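Local coordinates for HMG box-containing protein 1 (Homo sapiens, PDB 3QVE) that represses transcription by binding the promoters of target genes, helps regulate the cell cycle and the Wnt pathway, and is represented here by its AXH domain, at residues Cys11-Thr16 / Leu95-Tyr100; Glu72-Leu77 / Thr90-Leu95; Tyr100-Gly105 / Val130-Gly135. All blocks are in the same frame, centred on the assembly; numbering follows the deposited sequence. Where two conformers were deposited one is given.

Contact 1. Residues Cys11-Thr16 / Leu95-Tyr100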
loop_
_atom_site.group_PDB
_atom_site.type_symbol
_atom_site.label_atom_id
_atom_site.label_comp_id
_atom_site.label_asym_id
_atom_site.label_seq_id
_atom_site.Cartn_x
_atom_site.Cartn_y
_atom_site.Cartn_z
ATOM N N CYS A 11 -0.623 1.809 -5.193
ATOM C CA CYS A 11 0.581 0.953 -5.228
ATOM C C CYS A 11 0.316 -0.491 -4.774
ATOM O O CYS A 11 1.238 -1.273 -4.643
ATOM C CB CYS A 11 1.644 1.539 -4.297
ATOM S SG CYS A 11 1.257 1.486 -2.546
ATOM N N PHE A 12 -0.936 -0.845 -4.513
ATOM C CA PHE A 12 -1.290 -2.111 -3.855
ATOM C C PHE A 12 -1.465 -3.315 -4.778
ATOM O O PHE A 12 -2.158 -3.265 -5.803
ATOM C CB PHE A 12 -2.498 -1.902 -2.928
ATOM C CG PHE A 12 -2.204 -0.902 -1.856
ATOM C CD1 PHE A 12 -1.321 -1.217 -0.832
ATOM C CD2 PHE A 12 -2.770 0.347 -1.881
ATOM C CE1 PHE A 12 -1.013 -0.313 0.105
ATOM C CE2 PHE A 12 -2.516 1.257 -0.913
ATOM C CZ PHE A 12 -1.615 0.958 0.073
ATOM N N LEU A 13 -0.820 -4.416 -4.384
ATOM C CA LEU A 13 -0.853 -5.659 -5.141
ATOM C C LEU A 13 -2.063 -6.529 -4.774
ATOM O O LEU A 13 -2.732 -6.339 -3.730
ATOM C CB LEU A 13 0.447 -6.438 -4.910
ATOM C CG LEU A 13 1.752 -5.694 -5.232
ATOM C CD1 LEU A 13 2.967 -6.611 -5.271
ATOM C CD2 LEU A 13 1.659 -4.939 -6.494
ATOM N N LYS A 14 -2.307 -7.505 -5.648
ATOM C CA LYS A 14 -3.341 -8.493 -5.466
ATOM C C LYS A 14 -3.231 -9.121 -4.084
ATOM O O LYS A 14 -2.123 -9.437 -3.616
ATOM C CB LYS A 14 -3.171 -9.558 -6.524
ATOM C CG LYS A 14 -4.153 -10.749 -6.414
ATOM C CD LYS A 14 -4.023 -11.607 -7.639
ATOM C CE LYS A 14 -4.936 -12.836 -7.582
ATOM N NZ LYS A 14 -6.373 -12.482 -7.608
ATOM N N GLY A 15 -4.365 -9.259 -3.410
ATOM C CA GLY A 15 -4.389 -9.883 -2.080
ATOM C C GLY A 15 -4.431 -8.852 -0.974
ATOM O O GLY A 15 -4.694 -9.197 0.174
ATOM N N THR A 16 -4.193 -7.592 -1.306
ATOM C CA THR A 16 -4.320 -6.501 -0.332
ATOM C C THR A 16 -5.791 -6.264 0.002
ATOM O O THR A 16 -6.669 -6.389 -0.863
ATOM C CB THR A 16 -3.667 -5.181 -0.864
ATOM O OG1 THR A 16 -2.304 -5.436 -1.253
ATOM C CG2 THR A 16 -3.682 -4.072 0.208
ATOM N N LEU A 95 3.657 -9.936 3.559
ATOM C CA LEU A 95 4.934 -9.509 4.151
ATOM C C LEU A 95 5.924 -9.051 3.105
ATOM O O LEU A 95 6.756 -8.218 3.397
ATOM C CB LEU A 95 5.572 -10.635 4.954
ATOM C CG LEU A 95 4.862 -11.299 6.123
ATOM C CD1 LEU A 95 5.820 -12.237 6.956
ATOM C CD2 LEU A 95 4.248 -10.281 7.026
ATOM N N ASP A 96 5.802 -9.582 1.889
ATOM C CA ASP A 96 6.715 -9.279 0.799
ATOM C C ASP A 96 6.247 -8.095 -0.089
ATOM O O ASP A 96 6.868 -7.826 -1.120
ATOM C CB ASP A 96 6.851 -10.526 -0.094
ATOM C CG ASP A 96 5.521 -10.991 -0.604
ATOM O OD1 ASP A 96 4.753 -10.149 -1.102
ATOM O OD2 ASP A 96 5.233 -12.183 -0.469
ATOM N N HIS A 97 5.195 -7.388 0.310
ATOM C CA HIS A 97 4.681 -6.235 -0.463
ATOM C C HIS A 97 5.784 -5.154 -0.577
ATOM O O HIS A 97 6.312 -4.689 0.426
ATOM C CB HIS A 97 3.423 -5.635 0.194
ATOM C CG HIS A 97 2.565 -4.850 -0.738
ATOM N ND1 HIS A 97 2.980 -3.673 -1.317
ATOM C CD2 HIS A 97 1.323 -5.096 -1.228
ATOM C CE1 HIS A 97 2.029 -3.218 -2.123
ATOM N NE2 HIS A 97 1.010 -4.056 -2.076
ATOM N N PRO A 98 6.147 -4.772 -1.812
ATOM C CA PRO A 98 7.126 -3.696 -2.032
ATOM C C PRO A 98 6.480 -2.315 -2.079
ATOM O O PRO A 98 5.291 -2.197 -2.407
ATOM C CB PRO A 98 7.687 -4.036 -3.396
ATOM C CG PRO A 98 6.516 -4.624 -4.135
ATOM C CD PRO A 98 5.703 -5.362 -3.077
ATOM N N PHE A 99 7.236 -1.294 -1.696
ATOM C CA PHE A 99 6.743 0.081 -1.709
ATOM C C PHE A 99 7.822 0.923 -2.351
ATOM O O PHE A 99 9.002 0.684 -2.100
ATOM C CB PHE A 99 6.461 0.573 -0.302
ATOM C CG PHE A 99 5.377 -0.183 0.372
ATOM C CD1 PHE A 99 4.037 0.100 0.086
ATOM C CD2 PHE A 99 5.688 -1.269 1.193
ATOM C CE1 PHE A 99 3.015 -0.605 0.682
ATOM C CE2 PHE A 99 4.684 -1.984 1.771
ATOM C CZ PHE A 99 3.330 -1.651 1.516
ATOM N N TYR A 100 7.410 1.881 -3.168
ATOM C CA TYR A 100 8.340 2.768 -3.824
ATOM C C TYR A 100 8.316 4.058 -3.045
ATOM O O TYR A 100 7.347 4.817 -3.135
ATOM C CB TYR A 100 8.027 2.948 -5.305
ATOM C CG TYR A 100 9.224 3.593 -6.013
ATOM C CD1 TYR A 100 10.282 2.831 -6.496
ATOM C CD2 TYR A 100 9.316 4.971 -6.118
ATOM C CE1 TYR A 100 11.416 3.437 -7.113
ATOM C CE2 TYR A 100 10.414 5.580 -6.722
ATOM C CZ TYR A 100 11.453 4.816 -7.215
ATOM O OH TYR A 100 12.505 5.454 -7.811
HETATM O O HOH W 1 4.020 -0.499 -3.923
#
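In the buried core of the AXH domain, H97 of the loop entering strand 98-101 plugs into the loop 11-16 that leads to strand 17-20. The backbone N of L13 donates to H97 NE2 over 3.0 Å, and the N-H points almost straight at its acceptor (167°). The donor lies somewhat out of the imidazole plane. The other ring nitrogen, H97 ND1, donates to P98 O of its own segment in a more bent bond of 3.0 Å, from above the carbonyl plane. The two bonds together fix the rotation of the ring and are consistent with a neutral imidazole protonated on ND1. With CG anti to the backbone N (chi1 -158°), the ring extends to the loop. L13 CG sits over one face of it, a CH-pi contact 4.0 Å from the ring centroid. C11 O and F12 CA lie at the ring edge, C11 O being 3.3 Å from H97 CE1.

The loop has a type II beta turn from L13 to T16. L13 O takes bonds from both T16 N and T16 OG1, which closes the turn. Strand 89-94, through V91 and C93, packs against T16.

Apolar side chains pack around the histidine. C11 SG lies over the centre of one F12 face and at the edge of the F99 ring, 4.1 Å from F99 CD1. F12 CE1 meets F99 CE1 at 4.1 Å. The F12 and H97 rings are oblique (planes at 57°). H97 ND1 lies above one F99 face. L13 CD1 rests against CD of the P98 ring at 3.7 Å. Separately, a water donates to both C11 O and P98 O.

Contact 2. Residues Glu72-Leu77 / Thr90-Leu95. With EDO (1,2-ethanediol), chain N.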
loop_
_atom_site.group_PDB
_atom_site.type_symbol
_atom_site.label_atom_id
_atom_site.label_comp_id
_atom_site.label_asym_id
_atom_site.label_seq_id
_atom_site.Cartn_x
_atom_site.Cartn_y
_atom_site.Cartn_z
ATOM N N GLU A 72 -2.210 -17.292 7.545
ATOM C CA GLU A 72 -1.187 -16.547 6.860
ATOM C C GLU A 72 -0.718 -15.347 7.641
ATOM O O GLU A 72 -1.520 -14.553 8.129
ATOM C CB GLU A 72 -1.724 -16.018 5.538
ATOM C CG GLU A 72 -1.946 -17.086 4.509
ATOM C CD GLU A 72 -2.005 -16.494 3.112
ATOM O OE1 GLU A 72 -1.657 -15.286 2.915
ATOM O OE2 GLU A 72 -2.407 -17.263 2.214
ATOM N N SER A 73 0.600 -15.182 7.697
ATOM C CA SER A 73 1.209 -13.996 8.296
ATOM C C SER A 73 0.982 -12.804 7.385
ATOM O O SER A 73 1.279 -12.894 6.213
ATOM C CB SER A 73 2.732 -14.205 8.437
ATOM O OG SER A 73 2.945 -15.097 9.489
ATOM N N VAL A 74 0.479 -11.695 7.943
ATOM C CA VAL A 74 0.200 -10.490 7.192
ATOM C C VAL A 74 0.680 -9.235 7.932
ATOM O O VAL A 74 0.950 -9.293 9.111
ATOM C CB VAL A 74 -1.308 -10.372 6.890
ATOM C CG1 VAL A 74 -1.741 -11.440 5.890
ATOM C CG2 VAL A 74 -2.163 -10.365 8.166
ATOM N N LEU A 75 0.774 -8.127 7.219
ATOM C CA LEU A 75 1.082 -6.815 7.772
ATOM C C LEU A 75 -0.246 -6.067 7.811
ATOM O O LEU A 75 -1.146 -6.307 6.980
ATOM C CB LEU A 75 2.070 -6.038 6.880
ATOM C CG LEU A 75 3.499 -6.577 6.691
ATOM C CD1 LEU A 75 4.191 -5.916 5.482
ATOM C CD2 LEU A 75 4.263 -6.381 7.958
ATOM N N LYS A 76 -0.368 -5.184 8.797
ATOM C CA LYS A 76 -1.431 -4.225 8.882
ATOM C C LYS A 76 -0.780 -2.888 9.055
ATOM O O LYS A 76 0.009 -2.697 9.978
ATOM C CB LYS A 76 -2.370 -4.555 10.024
ATOM C CG LYS A 76 -3.251 -5.776 9.697
ATOM C CD LYS A 76 -4.212 -6.187 10.821
ATOM C CE LYS A 76 -5.403 -5.300 10.886
ATOM N NZ LYS A 76 -6.239 -5.538 12.104
ATOM N N LEU A 77 -1.102 -1.987 8.146
ATOM C CA LEU A 77 -0.414 -0.696 8.007
ATOM C C LEU A 77 -1.391 0.421 7.946
ATOM O O LEU A 77 -2.427 0.275 7.299
ATOM C CB LEU A 77 0.369 -0.670 6.688
ATOM C CG LEU A 77 1.285 -1.827 6.352
ATOM C CD1 LEU A 77 1.832 -1.713 4.881
ATOM C CD2 LEU A 77 2.435 -1.860 7.444
ATOM N N THR A 90 -6.172 2.117 6.343
ATOM C CA THR A 90 -5.472 0.959 6.903
ATOM C C THR A 90 -5.574 -0.162 5.875
ATOM O O THR A 90 -6.614 -0.333 5.240
ATOM C CB THR A 90 -6.056 0.536 8.268
ATOM O OG1 THR A 90 -5.931 1.660 9.153
ATOM C CG2 THR A 90 -5.272 -0.666 8.880
ATOM N N VAL A 91 -4.482 -0.896 5.681
ATOM C CA VAL A 91 -4.465 -1.997 4.745
ATOM C C VAL A 91 -3.925 -3.228 5.429
ATOM O O VAL A 91 -3.189 -3.132 6.420
ATOM C CB VAL A 91 -3.591 -1.710 3.460
ATOM C CG1 VAL A 91 -3.952 -0.372 2.831
ATOM C CG2 VAL A 91 -2.135 -1.773 3.758
ATOM N N GLU A 92 -4.308 -4.385 4.901
ATOM C CA GLU A 92 -3.646 -5.644 5.196
ATOM C C GLU A 92 -2.912 -6.062 3.938
ATOM O O GLU A 92 -3.501 -6.056 2.865
ATOM C CB GLU A 92 -4.668 -6.698 5.550
ATOM C CG GLU A 92 -4.105 -8.015 6.001
ATOM C CD GLU A 92 -5.087 -9.144 5.800
ATOM O OE1 GLU A 92 -5.774 -9.471 6.798
ATOM O OE2 GLU A 92 -5.177 -9.697 4.665
ATOM N N CYS A 93 -1.629 -6.385 4.032
ATOM C CA CYS A 93 -0.899 -6.794 2.833
ATOM C C CYS A 93 0.061 -7.924 3.166
ATOM O O CYS A 93 0.322 -8.212 4.319
ATOM C CB CYS A 93 -0.194 -5.592 2.243
ATOM S SG CYS A 93 1.119 -5.035 3.211
ATOM N N LYS A 94 0.575 -8.591 2.145
ATOM C CA LYS A 94 1.542 -9.664 2.356
ATOM C C LYS A 94 2.887 -9.107 2.858
ATOM O O LYS A 94 3.209 -7.954 2.603
ATOM C CB LYS A 94 1.743 -10.468 1.072
ATOM C CG LYS A 94 0.485 -11.041 0.459
ATOM C CD LYS A 94 -0.315 -11.900 1.438
ATOM C CE LYS A 94 -1.638 -12.422 0.837
ATOM N NZ LYS A 94 -2.804 -11.905 1.556
ATOM N N LEU A 95 3.657 -9.936 3.559
ATOM C CA LEU A 95 4.934 -9.509 4.151
ATOM C C LEU A 95 5.924 -9.051 3.105
ATOM O O LEU A 95 6.756 -8.218 3.397
ATOM C CB LEU A 95 5.572 -10.635 4.954
ATOM C CG LEU A 95 4.862 -11.299 6.123
ATOM C CD1 LEU A 95 5.820 -12.237 6.956
ATOM C CD2 LEU A 95 4.248 -10.281 7.026
HETATM C C1 EDO N . -9.654 -4.072 12.989
HETATM O O1 EDO N . -8.703 -4.662 12.098
HETATM C C2 EDO N . -11.067 -4.232 12.456
HETATM O O2 EDO N . -11.242 -5.585 12.020
HETATM O O HOH W 2 2.514 -12.772 3.757
#
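L75 and C93 face each other as an antiparallel hydrogen-bonded pair, and L77 and V91 form the next such pair. The bond from L75 N to C93 O is 2.9 Å long and nearly straight (177°). Between these pairs K76 and E92 form a non-hydrogen-bonded pair, where K76 CA comes within 3.2 Å of V91 O as a CA-H...O contact.

The tight face carries L75, L77, V91 and C93. C93 SG touches both leucines, 3.8 Å from L77 CD1 and 3.9 Å from L75 CD1. L95 extends this layer where the strand gives way to a loop: its CD2 rests 3.8 Å from L75 CG. F109 packs on L75 and L77.

On the K76 and E92 side, E92 CG, anti to its backbone nitrogen (chi1 -175°), still packs closely on V74 CG2 at 3.7 Å. The end of K76 is looser and leads away to an ethanediol, probably from the crystallisation liquor. At the exposed end, E72 OE1 and K94 NZ form only a long salt bridge of 3.8 Å. A water there joins S73 O to L95 N. Alternation between a buried apolar face and a more exposed, mostly polar one is usual in a surface beta hairpin, here strands 72-80 and 89-94 of the AXH antiparallel sheet.

Contact 3. Residues Tyr100-Gly105 / Val130-Gly135. With EDO (1,2-ethanediol), chain O.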
loop_
_atom_site.group_PDB
_atom_site.type_symbol
_atom_site.label_atom_id
_atom_site.label_comp_id
_atom_site.label_asym_id
_atom_site.label_seq_id
_atom_site.Cartn_x
_atom_site.Cartn_y
_atom_site.Cartn_z
ATOM N N TYR A 100 7.410 1.881 -3.168
ATOM C CA TYR A 100 8.340 2.768 -3.824
ATOM C C TYR A 100 8.316 4.058 -3.045
ATOM O O TYR A 100 7.347 4.817 -3.135
ATOM C CB TYR A 100 8.027 2.948 -5.305
ATOM C CG TYR A 100 9.224 3.593 -6.013
ATOM C CD1 TYR A 100 10.282 2.831 -6.496
ATOM C CD2 TYR A 100 9.316 4.971 -6.118
ATOM C CE1 TYR A 100 11.416 3.437 -7.113
ATOM C CE2 TYR A 100 10.414 5.580 -6.722
ATOM C CZ TYR A 100 11.453 4.816 -7.215
ATOM O OH TYR A 100 12.505 5.454 -7.811
ATOM N N VAL A 101 9.362 4.278 -2.245
ATOM C CA VAL A 101 9.376 5.353 -1.271
ATOM C C VAL A 101 10.022 6.579 -1.875
ATOM O O VAL A 101 11.103 6.476 -2.423
ATOM C CB VAL A 101 10.088 4.925 -0.000
ATOM C CG1 VAL A 101 10.204 6.102 0.965
ATOM C CG2 VAL A 101 9.326 3.712 0.603
ATOM N N LYS A 102 9.338 7.718 -1.784
ATOM C CA LYS A 102 9.856 9.008 -2.266
ATOM C C LYS A 102 11.214 9.299 -1.646
ATOM O O LYS A 102 11.374 9.171 -0.442
ATOM C CB LYS A 102 8.895 10.132 -1.900
ATOM C CG LYS A 102 9.037 11.423 -2.697
ATOM C CD LYS A 102 8.037 12.458 -2.199
ATOM C CE LYS A 102 7.766 13.534 -3.247
ATOM N NZ LYS A 102 9.020 14.168 -3.713
ATOM N N ASN A 103 12.185 9.688 -2.482
ATOM C CA ASN A 103 13.579 9.963 -2.045
ATOM C C ASN A 103 14.344 8.766 -1.493
ATOM O O ASN A 103 15.374 8.937 -0.867
ATOM C CB ASN A 103 13.665 11.134 -1.042
ATOM C CG ASN A 103 12.916 12.337 -1.527
ATOM O OD1 ASN A 103 12.181 12.961 -0.764
ATOM N ND2 ASN A 103 13.044 12.642 -2.818
ATOM N N LYS A 104 13.863 7.556 -1.735
ATOM C CA LYS A 104 14.550 6.359 -1.241
ATOM C C LYS A 104 14.458 5.177 -2.222
ATOM O O LYS A 104 15.401 4.473 -2.402
ATOM C CB LYS A 104 14.008 5.989 0.133
ATOM C CG LYS A 104 14.566 4.664 0.657
ATOM C CD LYS A 104 14.531 4.562 2.194
ATOM C CE LYS A 104 13.230 3.995 2.729
ATOM N NZ LYS A 104 13.279 3.600 4.205
ATOM N N GLY A 105 13.336 4.968 -2.895
ATOM C CA GLY A 105 13.248 3.884 -3.863
ATOM C C GLY A 105 12.596 2.659 -3.252
ATOM O O GLY A 105 11.877 2.749 -2.249
ATOM N N VAL A 130 7.044 7.942 2.507
ATOM C CA VAL A 130 5.938 8.283 1.644
ATOM C C VAL A 130 5.955 7.314 0.477
ATOM O O VAL A 130 6.877 7.310 -0.369
ATOM C CB VAL A 130 6.003 9.753 1.193
ATOM C CG1 VAL A 130 4.909 10.040 0.119
ATOM C CG2 VAL A 130 5.907 10.697 2.420
ATOM N N CYS A 131 4.919 6.489 0.439
ATOM C CA CYS A 131 4.806 5.422 -0.527
ATOM C C CYS A 131 4.028 5.952 -1.755
ATOM O O CYS A 131 2.859 6.346 -1.653
ATOM C CB CYS A 131 4.108 4.247 0.130
ATOM S SG CYS A 131 5.078 3.600 1.509
ATOM N N LEU A 132 4.670 5.913 -2.923
ATOM C CA LEU A 132 4.133 6.533 -4.116
ATOM C C LEU A 132 3.358 5.525 -4.961
ATOM O O LEU A 132 3.706 4.355 -4.993
ATOM C CB LEU A 132 5.261 7.125 -4.963
ATOM C CG LEU A 132 6.145 8.186 -4.332
ATOM C CD1 LEU A 132 7.239 8.654 -5.364
ATOM C CD2 LEU A 132 5.285 9.358 -3.833
ATOM N N PRO A 133 2.286 5.991 -5.622
ATOM C CA PRO A 133 1.582 5.214 -6.603
ATOM C C PRO A 133 2.300 5.186 -7.944
ATOM O O PRO A 133 3.040 6.095 -8.236
ATOM C CB PRO A 133 0.267 5.972 -6.744
ATOM C CG PRO A 133 0.602 7.386 -6.516
ATOM C CD PRO A 133 1.692 7.340 -5.459
ATOM N N PRO A 134 2.058 4.164 -8.769
ATOM C CA PRO A 134 2.663 4.126 -10.093
ATOM C C PRO A 134 2.256 5.357 -10.885
ATOM O O PRO A 134 1.158 5.862 -10.689
ATOM C CB PRO A 134 2.085 2.853 -10.729
ATOM C CG PRO A 134 1.060 2.303 -9.789
ATOM C CD PRO A 134 1.263 2.962 -8.463
ATOM N N GLY A 135 3.154 5.878 -11.718
ATOM C CA GLY A 135 2.849 7.117 -12.470
ATOM C C GLY A 135 2.879 8.432 -11.670
ATOM O O GLY A 135 2.477 9.479 -12.173
HETATM C C1 EDO O . 12.269 8.374 -5.826
HETATM O O1 EDO O . 11.774 9.624 -5.313
HETATM C C2 EDO O . 13.740 8.424 -6.216
HETATM O O2 EDO O . 14.488 7.571 -5.350
HETATM O O HOH W 3 4.687 2.540 -3.156
HETATM O O HOH W 4 9.544 9.297 1.753
#
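L132 CD1 comes to the edge of the Y100 ring near its plane, 4.3 Å from Y100 CD2. G105 CA lies over one face of the ring, 3.7 Å above the plane and offset toward the rim. An ethanediol, probably from the crystallisation liquor, approaches obliquely. Its O1 takes a hydrogen bond from N103 N. W106 meets the tyrosine ring edge-to-face, and W4 also packs on it. The Y100 side chain leaves on the far side from its own nitrogen (chi1 -166°), which sets one face of the ring against G105 CA.

Two backbone bonds join the segments. L132 N donates to Y100 O, and K102 N donates to V130 O; each is 2.9 Å long. They flank a single bridge between V101 and C131, which links the end of strand 98-101 to strand 130-131. C131 pairs through its backbone with L59 of strand 59-69, which joins 130-131 to the antiparallel sheet as an outer strand. After V101 the chain turns back on itself. V101 O accepts from both K104 N and G105 N, and K104 with G105 opposite V101 forms a classic beta bulge.

L132 CB packs 3.6 Å from Y100 O. Contacts between side chains are longer: L132 CD1 reaches K102 CB at 4.1 Å, and V101 CG2 stands 4.3 Å from C131 SG. Two waters extend the pairing: one links Y100 N to L132 O, the other K102 O to V130 N.

How the contacts relate
All three contacts lie within the AXH domain. Contacts 1 and 2 have centres about 9 Å apart and share L95, where strand 89-94 passes into the loop before strand 98-101. Contact 2 falls within the chain span between the two segments of contact 1. Contact 3 follows contact 1 along the chain; their centres are about 12 Å apart, and they share Y100 and strand 98-101. F99 touches both neighbours, L77 of contact 2 and C131 of contact 3. Contacts 2 and 3 reach the same antiparallel sheet but do not touch. They lie on opposite sides of the chain's centre, and their centres are about 19 Å apart. Contact 1 therefore links the hairpin to the C-terminal strand through the domain core.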